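Transglutaminase-like enzymes, putative cysteine protease (Cytophaga hutchinsonii, PDB 3ISR) is probably a cysteine-dependent hydrolase of the transglutaminase-like superfamily, although its substrate and physiological role are not established. Local coordinates at residues T28-N33 and T78-S83; T90-I95 and P236-V241; G111-F116 and G224-F229; S120-S125 and F184-I189; K134-I139 and V146-D151. All coordinates share one frame; numbering follows the deposited sequence.

From the N terminus, contact 1 closes first, linking strand 28-32 to the start of strand 78-96 and so joining two antiparallel sheets. It ends before contact 2 opens further along the same strand 78-96, with centres about 30 Å apart. Contact 2 spans residues 90 to 241 and ties that strand to the entry of strand 240-246. The rest sit within this span like shells: contact 3 (111-116 with 224-229) encloses contact 4 (120-125 with 184-189), which encloses contact 5 (134-139 with 146-151). No two cross. Contact 3 touches contacts 2 and 5, and contacts 4 and 5 touch at Gly188 and Ile149.

Contact 1 (T28-N33 and T78-S83)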
# COMPACT_ATOMS: atom_id res chain seq x y z
N THR B 28 -26.39 8.88 15.28
CA THR B 28 -25.44 7.78 15.18
C THR B 28 -26.06 6.47 15.64
O THR B 28 -26.76 6.43 16.65
CB THR B 28 -24.18 8.09 16.03
OG1 THR B 28 -23.58 9.32 15.58
CG2 THR B 28 -23.16 6.98 15.93
N THR B 29 -25.79 5.41 14.89
CA THR B 29 -26.13 4.05 15.29
C THR B 29 -24.87 3.31 15.72
O THR B 29 -23.83 3.41 15.07
CB THR B 29 -26.86 3.28 14.16
OG1 THR B 29 -28.13 3.89 13.94
CG2 THR B 29 -27.08 1.80 14.52
N PHE B 30 -24.97 2.59 16.84
CA PHE B 30 -23.86 1.81 17.39
C PHE B 30 -24.21 0.34 17.32
O PHE B 30 -25.35 -0.05 17.58
CB PHE B 30 -23.63 2.16 18.87
CG PHE B 30 -23.18 3.56 19.09
CD1 PHE B 30 -21.84 3.84 19.33
CD2 PHE B 30 -24.08 4.61 19.06
CE1 PHE B 30 -21.41 5.15 19.55
CE2 PHE B 30 -23.67 5.92 19.26
CZ PHE B 30 -22.32 6.18 19.50
N ILE B 31 -23.22 -0.47 16.98
CA ILE B 31 -23.35 -1.90 17.16
C ILE B 31 -22.18 -2.28 18.03
O ILE B 31 -21.01 -2.12 17.63
CB ILE B 31 -23.25 -2.70 15.85
CG1 ILE B 31 -24.30 -2.20 14.85
CG2 ILE B 31 -23.45 -4.21 16.14
CD1 ILE B 31 -24.20 -2.91 13.48
N PHE B 32 -22.50 -2.77 19.23
CA PHE B 32 -21.48 -3.10 20.20
C PHE B 32 -21.28 -4.60 20.31
O PHE B 32 -22.19 -5.38 20.05
CB PHE B 32 -21.89 -2.57 21.58
CG PHE B 32 -21.88 -1.08 21.69
CD1 PHE B 32 -20.68 -0.37 21.61
CD2 PHE B 32 -23.06 -0.38 21.92
CE1 PHE B 32 -20.67 1.01 21.74
CE2 PHE B 32 -23.05 1.00 22.05
CZ PHE B 32 -21.85 1.70 21.96
N ASN B 33 -20.08 -4.99 20.74
CA ASN B 33 -19.82 -6.39 21.03
C ASN B 33 -19.09 -6.52 22.35
O ASN B 33 -17.85 -6.56 22.37
CB ASN B 33 -19.01 -7.04 19.92
CG ASN B 33 -18.91 -8.53 20.07
OD1 ASN B 33 -19.80 -9.19 20.65
ND2 ASN B 33 -17.82 -9.08 19.57
N THR B 78 -25.49 14.66 22.21
CA THR B 78 -25.82 14.04 23.49
C THR B 78 -24.66 13.15 23.94
O THR B 78 -23.72 12.90 23.18
CB THR B 78 -27.08 13.15 23.42
OG1 THR B 78 -26.91 12.16 22.40
CG2 THR B 78 -28.35 14.00 23.14
N THR B 79 -24.72 12.69 25.18
CA THR B 79 -23.76 11.69 25.63
C THR B 79 -24.54 10.53 26.22
O THR B 79 -25.68 10.70 26.64
CB THR B 79 -22.80 12.27 26.69
OG1 THR B 79 -23.53 12.60 27.87
CG2 THR B 79 -22.11 13.53 26.15
N PHE B 80 -23.94 9.34 26.21
CA PHE B 80 -24.53 8.19 26.92
C PHE B 80 -23.42 7.28 27.43
O PHE B 80 -22.31 7.33 26.92
CB PHE B 80 -25.51 7.41 26.04
CG PHE B 80 -24.84 6.59 24.96
CD1 PHE B 80 -24.56 5.24 25.17
CD2 PHE B 80 -24.49 7.16 23.74
CE1 PHE B 80 -23.95 4.46 24.18
CE2 PHE B 80 -23.86 6.40 22.75
CZ PHE B 80 -23.59 5.05 22.97
N SER B 81 -23.73 6.48 28.44
CA SER B 81 -22.82 5.46 28.96
C SER B 81 -23.50 4.10 28.92
O SER B 81 -24.72 4.00 29.06
CB SER B 81 -22.43 5.76 30.41
OG SER B 81 -21.77 7.00 30.49
N MSE B 82 -22.70 3.06 28.72
CA MSE B 82 -23.20 1.70 28.72
C MSE B 82 -22.33 0.89 29.65
O MSE B 82 -21.10 0.95 29.55
CB MSE B 82 -23.13 1.11 27.31
CG MSE B 82 -23.72 -0.28 27.25
SE MSE B 82 -23.62 -0.99 25.44
CE MSE B 82 -21.66 -1.12 25.30
N SER B 83 -22.95 0.14 30.54
CA SER B 83 -22.22 -0.66 31.52
C SER B 83 -22.65 -2.12 31.41
O SER B 83 -23.84 -2.40 31.40
CB SER B 83 -22.52 -0.13 32.93
OG SER B 83 -21.98 -0.99 33.91
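Phe80 directs the edge of its ring at the face of Phe30, giving a T-shaped pair with centroids 5.0 Å apart and planes at 78°. Its CZ stands over the centre of the Phe30 ring, while Phe80 CE2 lies 3.5 Å from Phe30 CE2. The same Phe80 edge also serves Phe32: Phe80 CZ and Phe32 CZ are 3.9 Å apart, each near the plane of the other ring. Phe32 in turn offers a face to selenomethionine Met82, whose CE is 3.8 Å from the centroid of the Phe32 ring in a CH-pi contact. Met82 SE approaches Phe32 CD2 more obliquely, at 3.6 Å, making this a Met-aromatic contact. Met82 is extended until the turn about its CG-SE bond (chi3 66°), which lays CE over the ring face, toward its rim. Were Phe32 replaced by an alanine, that methyl would probably lose the ring beneath it, and the Phe80 edge the Phe32 CZ that meets it. Tyr22 adds a further ring beside Phe30 and Phe80. The strands bearing these residues belong to different sheets, with axes 11.6 Å apart at 13°, so this is face-to-face packing as in a beta sandwich. Since no hydrogen bond joins the segments, the two sheets are held together here by complementary shape and by aromatic and selenium contacts.

Contact 2 (T90-I95 and P236-V241); sequences TQYKVI and PLNGLV
Thr90 and Val241 bring their CA atoms within 6.9 Å, and Tyr92 and Asn238 follow at 7.5 Å between CA atoms. No direct backbone hydrogen bond joins the segments. On one side the backbone is extended and passes into strand 93-95, while on the other a 3-10 segment, 237-239, leads into strand 240-241, with Gly239 N bonded to Pro236 O. A water spans the gap: it accepts from Thr90 OG1 at 2.8 Å and donates to Asn238 O at 2.7 Å and to Leu240 O, so three bonds hold it. This junction joins the long strand 78-96 of the N-terminal sheet to strand 240-246, an outer strand of the sheet in the transglutaminase-like part. Among the side chains, Tyr92 and Asn238 carry the direct polar link. Asn238 ND2 donates to Tyr92 OH at 3.1 Å, with an N-H...O angle of 148° and the hydroxyl 20° out of the amide plane. The ring and amide planes are nearly perpendicular, and Asn238 CB comes obliquely to within 3.3 Å of Tyr92 CE2. The amide is fixed from elsewhere as well, because OD1 accepts from Phe280 N and ND2 also bonds Thr278 O. Beside the water, Thr90 CG2 packs more loosely on Val241 CG2, 4.1 Å away, with the two side chains crossing at about a right angle.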
# COMPACT_ATOMS: atom_id res chain seq x y z
N THR B 90 -15.92 -20.77 32.63
CA THR B 90 -15.35 -21.31 31.40
C THR B 90 -14.78 -22.68 31.72
O THR B 90 -14.56 -23.01 32.89
CB THR B 90 -14.19 -20.41 30.88
OG1 THR B 90 -13.10 -20.46 31.80
CG2 THR B 90 -14.64 -18.96 30.72
N GLN B 91 -14.57 -23.49 30.69
CA GLN B 91 -13.76 -24.69 30.85
C GLN B 91 -12.84 -24.86 29.64
O GLN B 91 -13.16 -24.41 28.54
CB GLN B 91 -14.62 -25.93 31.13
CG GLN B 91 -15.23 -26.65 29.92
CD GLN B 91 -16.26 -27.73 30.30
OE1 GLN B 91 -16.76 -28.46 29.42
NE2 GLN B 91 -16.56 -27.85 31.59
N TYR B 92 -11.70 -25.50 29.86
CA TYR B 92 -10.78 -25.75 28.76
C TYR B 92 -10.14 -27.12 28.86
O TYR B 92 -10.10 -27.74 29.95
CB TYR B 92 -9.70 -24.66 28.70
CG TYR B 92 -8.79 -24.58 29.92
CD1 TYR B 92 -7.60 -25.31 29.98
CD2 TYR B 92 -9.10 -23.75 30.98
CE1 TYR B 92 -6.76 -25.24 31.09
CE2 TYR B 92 -8.26 -23.65 32.09
CZ TYR B 92 -7.10 -24.39 32.13
OH TYR B 92 -6.29 -24.29 33.24
N LYS B 93 -9.64 -27.58 27.72
CA LYS B 93 -8.88 -28.80 27.63
C LYS B 93 -7.45 -28.44 27.30
O LYS B 93 -7.20 -27.43 26.62
CB LYS B 93 -9.44 -29.70 26.54
CG LYS B 93 -10.91 -30.09 26.73
CD LYS B 93 -11.50 -30.85 25.53
CE LYS B 93 -13.03 -31.00 25.67
NZ LYS B 93 -13.68 -31.76 24.55
N VAL B 94 -6.50 -29.24 27.77
CA VAL B 94 -5.13 -29.12 27.32
C VAL B 94 -4.85 -30.40 26.55
O VAL B 94 -4.93 -31.51 27.11
CB VAL B 94 -4.12 -28.96 28.48
CG1 VAL B 94 -2.69 -28.91 27.93
CG2 VAL B 94 -4.43 -27.72 29.27
N ILE B 95 -4.57 -30.25 25.26
CA ILE B 95 -4.55 -31.37 24.35
C ILE B 95 -3.13 -31.60 23.89
O ILE B 95 -2.49 -30.68 23.39
CB ILE B 95 -5.50 -31.12 23.13
CG1 ILE B 95 -6.92 -30.84 23.62
CG2 ILE B 95 -5.45 -32.30 22.15
CD1 ILE B 95 -7.79 -30.17 22.61
N PRO B 236 -2.30 -14.88 30.88
CA PRO B 236 -2.39 -16.34 30.97
C PRO B 236 -3.55 -16.83 30.11
O PRO B 236 -4.64 -16.25 30.17
CB PRO B 236 -2.66 -16.59 32.47
CG PRO B 236 -3.34 -15.35 32.94
CD PRO B 236 -2.68 -14.23 32.15
N LEU B 237 -3.31 -17.84 29.28
CA LEU B 237 -4.29 -18.24 28.28
C LEU B 237 -5.58 -18.75 28.93
O LEU B 237 -6.66 -18.59 28.36
CB LEU B 237 -3.73 -19.29 27.32
CG LEU B 237 -2.45 -18.88 26.58
CD1 LEU B 237 -1.92 -20.04 25.76
CD2 LEU B 237 -2.71 -17.66 25.71
N ASN B 238 -5.46 -19.32 30.13
CA ASN B 238 -6.62 -19.85 30.82
C ASN B 238 -7.40 -18.79 31.58
O ASN B 238 -8.40 -19.11 32.23
CB ASN B 238 -6.25 -21.03 31.75
CG ASN B 238 -5.19 -20.66 32.80
OD1 ASN B 238 -4.44 -19.69 32.66
ND2 ASN B 238 -5.09 -21.48 33.83
N GLY B 239 -6.94 -17.54 31.51
CA GLY B 239 -7.67 -16.42 32.12
C GLY B 239 -8.63 -15.68 31.19
O GLY B 239 -9.17 -14.64 31.56
N LEU B 240 -8.85 -16.22 29.99
CA LEU B 240 -9.70 -15.57 28.98
C LEU B 240 -11.17 -15.93 29.05
O LEU B 240 -11.54 -17.10 29.19
CB LEU B 240 -9.19 -15.86 27.57
CG LEU B 240 -7.83 -15.25 27.22
CD1 LEU B 240 -7.25 -15.96 25.97
CD2 LEU B 240 -7.94 -13.75 26.97
N VAL B 241 -12.02 -14.92 28.94
CA VAL B 241 -13.46 -15.14 28.82
C VAL B 241 -13.87 -14.65 27.44
O VAL B 241 -13.68 -13.47 27.11
CB VAL B 241 -14.22 -14.40 29.93
CG1 VAL B 241 -15.72 -14.53 29.73
CG2 VAL B 241 -13.80 -14.94 31.30
O HOH W 1 -10.79 -19.21 30.95

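Contact 3 (G111-F116 and G224-F229)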
# COMPACT_ATOMS: atom_id res chain seq x y z
N GLY B 111 -17.15 -28.26 6.75
CA GLY B 111 -17.44 -27.12 5.90
C GLY B 111 -17.38 -25.80 6.64
O GLY B 111 -16.96 -24.78 6.07
N ASP B 112 -17.78 -25.79 7.92
CA ASP B 112 -17.69 -24.55 8.69
C ASP B 112 -16.28 -24.09 9.10
O ASP B 112 -16.09 -22.96 9.58
CB ASP B 112 -18.70 -24.52 9.87
CG ASP B 112 -18.33 -25.45 11.03
OD1 ASP B 112 -17.43 -26.31 10.93
OD2 ASP B 112 -19.00 -25.32 12.09
N ILE B 113 -15.28 -24.94 8.87
CA ILE B 113 -13.87 -24.57 9.11
C ILE B 113 -13.24 -23.92 7.88
O ILE B 113 -12.42 -23.03 7.99
CB ILE B 113 -13.03 -25.81 9.51
CG1 ILE B 113 -13.70 -26.57 10.66
CG2 ILE B 113 -11.59 -25.43 9.89
CD1 ILE B 113 -13.98 -25.74 11.88
N ILE B 114 -13.68 -24.35 6.71
CA ILE B 114 -13.08 -23.93 5.44
C ILE B 114 -12.91 -22.41 5.28
O ILE B 114 -11.86 -21.98 4.83
CB ILE B 114 -13.84 -24.53 4.24
CG1 ILE B 114 -13.76 -26.07 4.28
CG2 ILE B 114 -13.31 -23.96 2.90
CD1 ILE B 114 -12.36 -26.63 4.07
N PRO B 115 -13.93 -21.61 5.65
CA PRO B 115 -13.79 -20.15 5.46
C PRO B 115 -12.56 -19.56 6.13
O PRO B 115 -12.03 -18.55 5.65
CB PRO B 115 -15.08 -19.60 6.10
CG PRO B 115 -16.06 -20.70 5.94
CD PRO B 115 -15.28 -21.96 6.14
N PHE B 116 -12.05 -20.21 7.18
CA PHE B 116 -10.94 -19.66 7.94
C PHE B 116 -9.58 -19.97 7.32
O PHE B 116 -8.54 -19.67 7.88
CB PHE B 116 -11.06 -20.10 9.41
CG PHE B 116 -12.33 -19.62 10.05
CD1 PHE B 116 -12.46 -18.29 10.42
CD2 PHE B 116 -13.42 -20.49 10.20
CE1 PHE B 116 -13.65 -17.81 11.00
CE2 PHE B 116 -14.64 -20.02 10.77
CZ PHE B 116 -14.74 -18.67 11.17
N GLY B 224 -8.16 -31.08 14.65
CA GLY B 224 -9.59 -31.14 14.96
C GLY B 224 -10.06 -30.23 16.09
O GLY B 224 -11.23 -30.25 16.46
N ASN B 225 -9.15 -29.42 16.61
CA ASN B 225 -9.47 -28.52 17.71
C ASN B 225 -8.99 -27.12 17.43
O ASN B 225 -7.91 -26.95 16.88
CB ASN B 225 -8.79 -29.00 18.99
CG ASN B 225 -9.28 -30.37 19.42
OD1 ASN B 225 -8.50 -31.33 19.46
ND2 ASN B 225 -10.56 -30.48 19.72
N TRP B 226 -9.75 -26.12 17.87
CA TRP B 226 -9.29 -24.73 17.83
C TRP B 226 -8.35 -24.52 19.02
O TRP B 226 -8.76 -24.68 20.18
CB TRP B 226 -10.47 -23.76 17.90
CG TRP B 226 -11.26 -23.73 16.66
CD1 TRP B 226 -12.48 -24.33 16.44
CD2 TRP B 226 -10.89 -23.10 15.42
NE1 TRP B 226 -12.89 -24.09 15.14
CE2 TRP B 226 -11.94 -23.34 14.50
CE3 TRP B 226 -9.78 -22.34 15.02
CZ2 TRP B 226 -11.91 -22.84 13.18
CZ3 TRP B 226 -9.75 -21.84 13.69
CH2 TRP B 226 -10.81 -22.10 12.80
N ILE B 227 -7.08 -24.23 18.73
CA ILE B 227 -6.07 -24.08 19.76
C ILE B 227 -5.77 -22.59 19.85
O ILE B 227 -5.47 -21.97 18.83
CB ILE B 227 -4.77 -24.83 19.41
CG1 ILE B 227 -5.01 -26.33 19.12
CG2 ILE B 227 -3.72 -24.64 20.52
CD1 ILE B 227 -5.65 -27.14 20.29
N ILE B 228 -5.79 -22.05 21.06
CA ILE B 228 -5.58 -20.62 21.27
C ILE B 228 -4.11 -20.22 21.35
O ILE B 228 -3.28 -20.94 21.92
CB ILE B 228 -6.38 -20.12 22.50
CG1 ILE B 228 -6.49 -18.58 22.44
CG2 ILE B 228 -5.76 -20.61 23.81
CD1 ILE B 228 -7.80 -18.04 22.99
N PHE B 229 -3.79 -19.05 20.78
CA PHE B 229 -2.41 -18.53 20.77
C PHE B 229 -2.46 -17.03 20.98
O PHE B 229 -3.40 -16.38 20.55
CB PHE B 229 -1.74 -18.78 19.42
CG PHE B 229 -1.46 -20.23 19.14
CD1 PHE B 229 -0.22 -20.78 19.46
CD2 PHE B 229 -2.43 -21.04 18.55
CE1 PHE B 229 0.04 -22.14 19.20
CE2 PHE B 229 -2.18 -22.40 18.30
CZ PHE B 229 -0.95 -22.95 18.62
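Trp226 reaches out from strand 225-229 to meet Ile113 and Phe116, and its indole takes part in every close contact between the two segments. The tight part lies along the benzo edge and the adjoining NE1. There Trp226 CH2 approaches Phe116 CB to 3.9 Å, near the indole plane, and the indole edge is turned toward the Phe116 face. The pair is an offset edge-to-face one, its six-membered rings having centroids 5.6 Å apart and planes at 86°. Ile113 brings up the end of its chain: CD1 lies obliquely 3.8 Å from Trp226 CZ2 and equally 3.8 Å from Trp226 NE1. Both chi angles of Ile113 are near -55°, and this folded shape carries CD1 to the indole although the CB bond does not aim there. Ile113 is buried, whereas Phe116 and Trp226 both remain partly exposed to solvent. No hydrogen bond joins the segments. Nearby, Arg200 makes a cation-pi contact with the indole and Tyr221 meets it edge-to-face. The contact thus seats the loop between strand 78-96 and helix 129-136, which enters a 3-10 segment at Ile114, against an outer strand of the sheet that also includes strands 199-206 and 215-222.

Contact 4 (S120-S125 and F184-I189)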
# COMPACT_ATOMS: atom_id res chain seq x y z
N SER B 120 -8.95 -12.30 4.62
CA SER B 120 -10.02 -11.42 5.04
C SER B 120 -9.52 -9.97 5.04
O SER B 120 -8.37 -9.73 4.70
CB SER B 120 -10.49 -11.84 6.44
OG SER B 120 -9.41 -11.79 7.35
N ARG B 121 -10.38 -9.00 5.38
CA ARG B 121 -9.98 -7.58 5.31
C ARG B 121 -8.60 -7.27 5.93
O ARG B 121 -7.75 -6.62 5.30
CB ARG B 121 -11.05 -6.68 5.95
CG ARG B 121 -10.63 -5.19 6.14
CD ARG B 121 -10.27 -4.43 4.81
NE ARG B 121 -9.84 -3.09 5.20
CZ ARG B 121 -8.58 -2.74 5.50
NH1 ARG B 121 -7.58 -3.62 5.39
NH2 ARG B 121 -8.32 -1.50 5.90
N TYR B 122 -8.39 -7.69 7.18
CA TYR B 122 -7.17 -7.36 7.90
C TYR B 122 -6.12 -8.47 7.89
O TYR B 122 -5.10 -8.36 8.55
CB TYR B 122 -7.53 -7.02 9.36
CG TYR B 122 -8.51 -5.88 9.41
CD1 TYR B 122 -8.12 -4.58 9.08
CD2 TYR B 122 -9.85 -6.11 9.74
CE1 TYR B 122 -9.05 -3.52 9.10
CE2 TYR B 122 -10.78 -5.08 9.77
CZ TYR B 122 -10.38 -3.79 9.44
OH TYR B 122 -11.30 -2.78 9.49
N CYS B 123 -6.38 -9.54 7.13
CA CYS B 123 -5.48 -10.70 7.13
C CYS B 123 -5.27 -11.14 5.68
O CYS B 123 -5.91 -12.09 5.19
CB CYS B 123 -6.05 -11.86 7.96
SG CYS B 123 -6.48 -11.45 9.66
N GLN B 124 -4.37 -10.43 4.98
CA GLN B 124 -4.12 -10.64 3.54
C GLN B 124 -3.14 -11.77 3.33
O GLN B 124 -1.98 -11.58 2.89
CB GLN B 124 -3.63 -9.34 2.88
CG GLN B 124 -4.53 -8.10 3.13
CD GLN B 124 -4.02 -7.24 4.28
OE1 GLN B 124 -3.51 -7.75 5.30
NE2 GLN B 124 -4.13 -5.92 4.12
N SER B 125 -3.60 -12.98 3.65
CA SER B 125 -2.77 -14.15 3.67
C SER B 125 -2.29 -14.47 2.28
O SER B 125 -1.19 -15.01 2.09
CB SER B 125 -3.53 -15.35 4.27
OG SER B 125 -4.87 -15.40 3.78
N PHE B 184 -1.38 -7.95 16.53
CA PHE B 184 -0.68 -9.21 16.75
C PHE B 184 -1.57 -10.39 16.37
O PHE B 184 -1.10 -11.38 15.79
CB PHE B 184 -0.28 -9.36 18.23
CG PHE B 184 0.95 -8.59 18.64
CD1 PHE B 184 1.00 -7.19 18.55
CD2 PHE B 184 2.03 -9.25 19.22
CE1 PHE B 184 2.13 -6.47 18.97
CE2 PHE B 184 3.17 -8.53 19.66
CZ PHE B 184 3.22 -7.15 19.55
N ALA B 185 -2.86 -10.30 16.69
CA ALA B 185 -3.80 -11.37 16.33
C ALA B 185 -3.95 -11.45 14.82
O ALA B 185 -3.90 -12.55 14.23
CB ALA B 185 -5.16 -11.09 16.96
N HIS B 186 -4.14 -10.31 14.17
CA HIS B 186 -4.36 -10.33 12.71
C HIS B 186 -3.14 -10.91 12.03
O HIS B 186 -3.26 -11.64 11.05
CB HIS B 186 -4.60 -8.91 12.16
CG HIS B 186 -5.97 -8.36 12.44
ND1 HIS B 186 -7.10 -9.14 12.53
CD2 HIS B 186 -6.38 -7.08 12.59
CE1 HIS B 186 -8.15 -8.36 12.75
NE2 HIS B 186 -7.75 -7.11 12.78
N LEU B 187 -1.94 -10.57 12.52
CA LEU B 187 -0.74 -11.07 11.89
C LEU B 187 -0.52 -12.59 12.06
O LEU B 187 -0.16 -13.28 11.11
CB LEU B 187 0.49 -10.27 12.34
CG LEU B 187 1.81 -10.68 11.67
CD1 LEU B 187 1.68 -10.54 10.12
CD2 LEU B 187 2.95 -9.79 12.22
N GLY B 188 -0.79 -13.11 13.25
CA GLY B 188 -0.74 -14.57 13.47
C GLY B 188 -1.72 -15.28 12.54
O GLY B 188 -1.38 -16.29 11.93
N ILE B 189 -2.93 -14.74 12.43
CA ILE B 189 -3.97 -15.34 11.57
C ILE B 189 -3.50 -15.34 10.12
O ILE B 189 -3.57 -16.37 9.44
CB ILE B 189 -5.30 -14.57 11.67
CG1 ILE B 189 -5.94 -14.77 13.04
CG2 ILE B 189 -6.29 -15.06 10.59
CD1 ILE B 189 -6.94 -13.69 13.39
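His186 on helix 181-194 packs against Tyr122 and Cys123, in a loop that forms a type I beta turn from Ser120 to Cys123. In the transglutaminase-like fold the matching helix carries the nucleophilic cysteine near its N-terminal end, so the loop packs on what is probably the helix of the catalytic core. Along His186, CB comes first, 3.7 Å from Tyr122 O and 4.0 Å from Cys123 SG. CG lies under Tyr122 CB, and ND1 is 3.7 Å from Cys123 SG; this nitrogen is buried and has no hydrogen-bonding partner in the model. The remaining ring atoms also lie beneath Tyr122: CD2 and NE2 of His186 each stand 3.4 Å from Tyr122 CB, while CE1 also nears Tyr122 CD2. Tyr122 CB therefore sits centrally over one face of the His186 imidazole, a CH-pi contact 12° off the ring normal. The Tyr122 and His186 side chains run side by side with ring planes at 15°, yet they are so displaced that little of one ring faces the other. The Tyr122 CG is anti to its carbonyl carbon (chi1 -57°), which carries the ring along the histidine rather than across it. One face of that ring is filled by CG of Arg121, whose guanidinium forms a salt bridge with Asp126 of the second subunit. Past the imidazole, Cys123 SG rests 3.7 Å from Ile189 CG2.

Contact 5 (K134-I139 and V146-D151)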
# COMPACT_ATOMS: atom_id res chain seq x y z
N LYS B 134 8.98 -18.93 3.41
CA LYS B 134 10.40 -18.62 3.61
C LYS B 134 10.76 -18.67 5.09
O LYS B 134 11.77 -19.25 5.48
CB LYS B 134 10.69 -17.21 3.13
CG LYS B 134 11.80 -17.11 2.14
CD LYS B 134 11.22 -16.94 0.76
CE LYS B 134 12.03 -17.71 -0.25
NZ LYS B 134 11.32 -17.66 -1.56
N GLU B 135 9.92 -18.04 5.90
CA GLU B 135 10.19 -17.87 7.31
C GLU B 135 9.89 -19.13 8.11
O GLU B 135 10.64 -19.46 9.02
CB GLU B 135 9.41 -16.66 7.85
CG GLU B 135 9.94 -16.08 9.15
CD GLU B 135 11.43 -15.76 9.11
OE1 GLU B 135 12.16 -16.28 9.98
OE2 GLU B 135 11.86 -15.00 8.21
N PHE B 136 8.82 -19.85 7.76
CA PHE B 136 8.33 -20.95 8.60
C PHE B 136 8.18 -22.30 7.90
O PHE B 136 7.87 -23.30 8.54
CB PHE B 136 6.97 -20.59 9.26
CG PHE B 136 6.95 -19.25 9.92
CD1 PHE B 136 7.55 -19.06 11.17
CD2 PHE B 136 6.34 -18.17 9.30
CE1 PHE B 136 7.55 -17.82 11.77
CE2 PHE B 136 6.32 -16.92 9.89
CZ PHE B 136 6.93 -16.74 11.14
N GLY B 137 8.39 -22.33 6.58
CA GLY B 137 8.10 -23.52 5.78
C GLY B 137 8.77 -24.83 6.18
O GLY B 137 8.24 -25.90 5.89
N LYS B 138 9.92 -24.75 6.84
CA LYS B 138 10.72 -25.94 7.17
C LYS B 138 10.22 -26.70 8.41
O LYS B 138 10.53 -27.88 8.57
CB LYS B 138 12.20 -25.58 7.30
N ILE B 139 9.46 -26.04 9.28
CA ILE B 139 8.94 -26.67 10.51
C ILE B 139 7.94 -27.79 10.19
O ILE B 139 7.00 -27.59 9.40
CB ILE B 139 8.31 -25.63 11.48
CG1 ILE B 139 9.26 -24.45 11.67
CG2 ILE B 139 7.98 -26.27 12.84
CD1 ILE B 139 8.59 -23.22 12.16
N VAL B 146 2.62 -23.18 14.19
CA VAL B 146 1.86 -22.04 14.73
C VAL B 146 2.55 -21.41 15.93
O VAL B 146 2.56 -20.18 16.11
CB VAL B 146 0.40 -22.41 15.08
CG1 VAL B 146 -0.39 -21.15 15.53
CG2 VAL B 146 -0.30 -23.02 13.86
N LEU B 147 3.16 -22.25 16.75
CA LEU B 147 3.88 -21.74 17.89
C LEU B 147 5.08 -20.92 17.44
O LEU B 147 5.35 -19.86 18.03
CB LEU B 147 4.30 -22.89 18.81
CG LEU B 147 4.92 -22.44 20.13
CD1 LEU B 147 3.90 -21.67 20.96
CD2 LEU B 147 5.48 -23.67 20.89
N ALA B 148 5.77 -21.36 16.39
CA ALA B 148 6.89 -20.59 15.85
C ALA B 148 6.44 -19.25 15.28
O ALA B 148 7.18 -18.24 15.37
CB ALA B 148 7.63 -21.38 14.78
N ILE B 149 5.25 -19.24 14.67
CA ILE B 149 4.67 -18.00 14.16
C ILE B 149 4.46 -17.04 15.33
O ILE B 149 4.85 -15.87 15.27
CB ILE B 149 3.33 -18.27 13.41
CG1 ILE B 149 3.63 -18.87 12.04
CG2 ILE B 149 2.49 -16.94 13.25
CD1 ILE B 149 2.40 -19.44 11.33
N THR B 150 3.88 -17.57 16.40
CA THR B 150 3.50 -16.81 17.58
C THR B 150 4.75 -16.25 18.24
O THR B 150 4.78 -15.08 18.65
CB THR B 150 2.68 -17.71 18.54
OG1 THR B 150 1.50 -18.15 17.86
CG2 THR B 150 2.27 -16.95 19.78
N ASP B 151 5.78 -17.08 18.34
CA ASP B 151 7.03 -16.64 18.94
C ASP B 151 7.76 -15.62 18.05
O ASP B 151 8.30 -14.62 18.55
CB ASP B 151 7.94 -17.84 19.28
CG ASP B 151 7.39 -18.69 20.45
OD1 ASP B 151 6.48 -18.22 21.19
OD2 ASP B 151 7.88 -19.84 20.63
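Phe136 presents a ring face to Ile149 in a CH-pi contact: Ile149 CG1 is 3.7 Å from the ring centroid of Phe136 and only 3° off the normal, almost exactly above the centre. The side chains cross at about a right angle, and CG of Glu135 covers the opposite face of the ring. Van der Waals packing comes next. Phe136 CE1 rests against the helix backbone, 3.7 Å from Ile149 CA and 3.6 Å from Ala148 O, while the apolar pair Ile139 CD1 and Ala148 CB stand just 3.3 Å apart, closer than two carbons normally come. These residues bring together 129-136 and 142-156, two consecutive helices of the transglutaminase-like part joined by a short loop, in which a type I beta turn from Phe136 to Ile139 leads away from the first helix. An alanine at Phe136 is likely to leave Ile149 CG1 without its aromatic platform and open a gap between the helices, where Leu191 also packs. No hydrogen bond joins the two segments themselves. Within helix 142-156, Thr150 OG1 donates to Val146 O at 2.9 Å, from above the carbonyl plane, and Thr150 N reaches the same oxygen from the opposite face. At the next residue, Asp151 OD1 forms a salt bridge with Arg233.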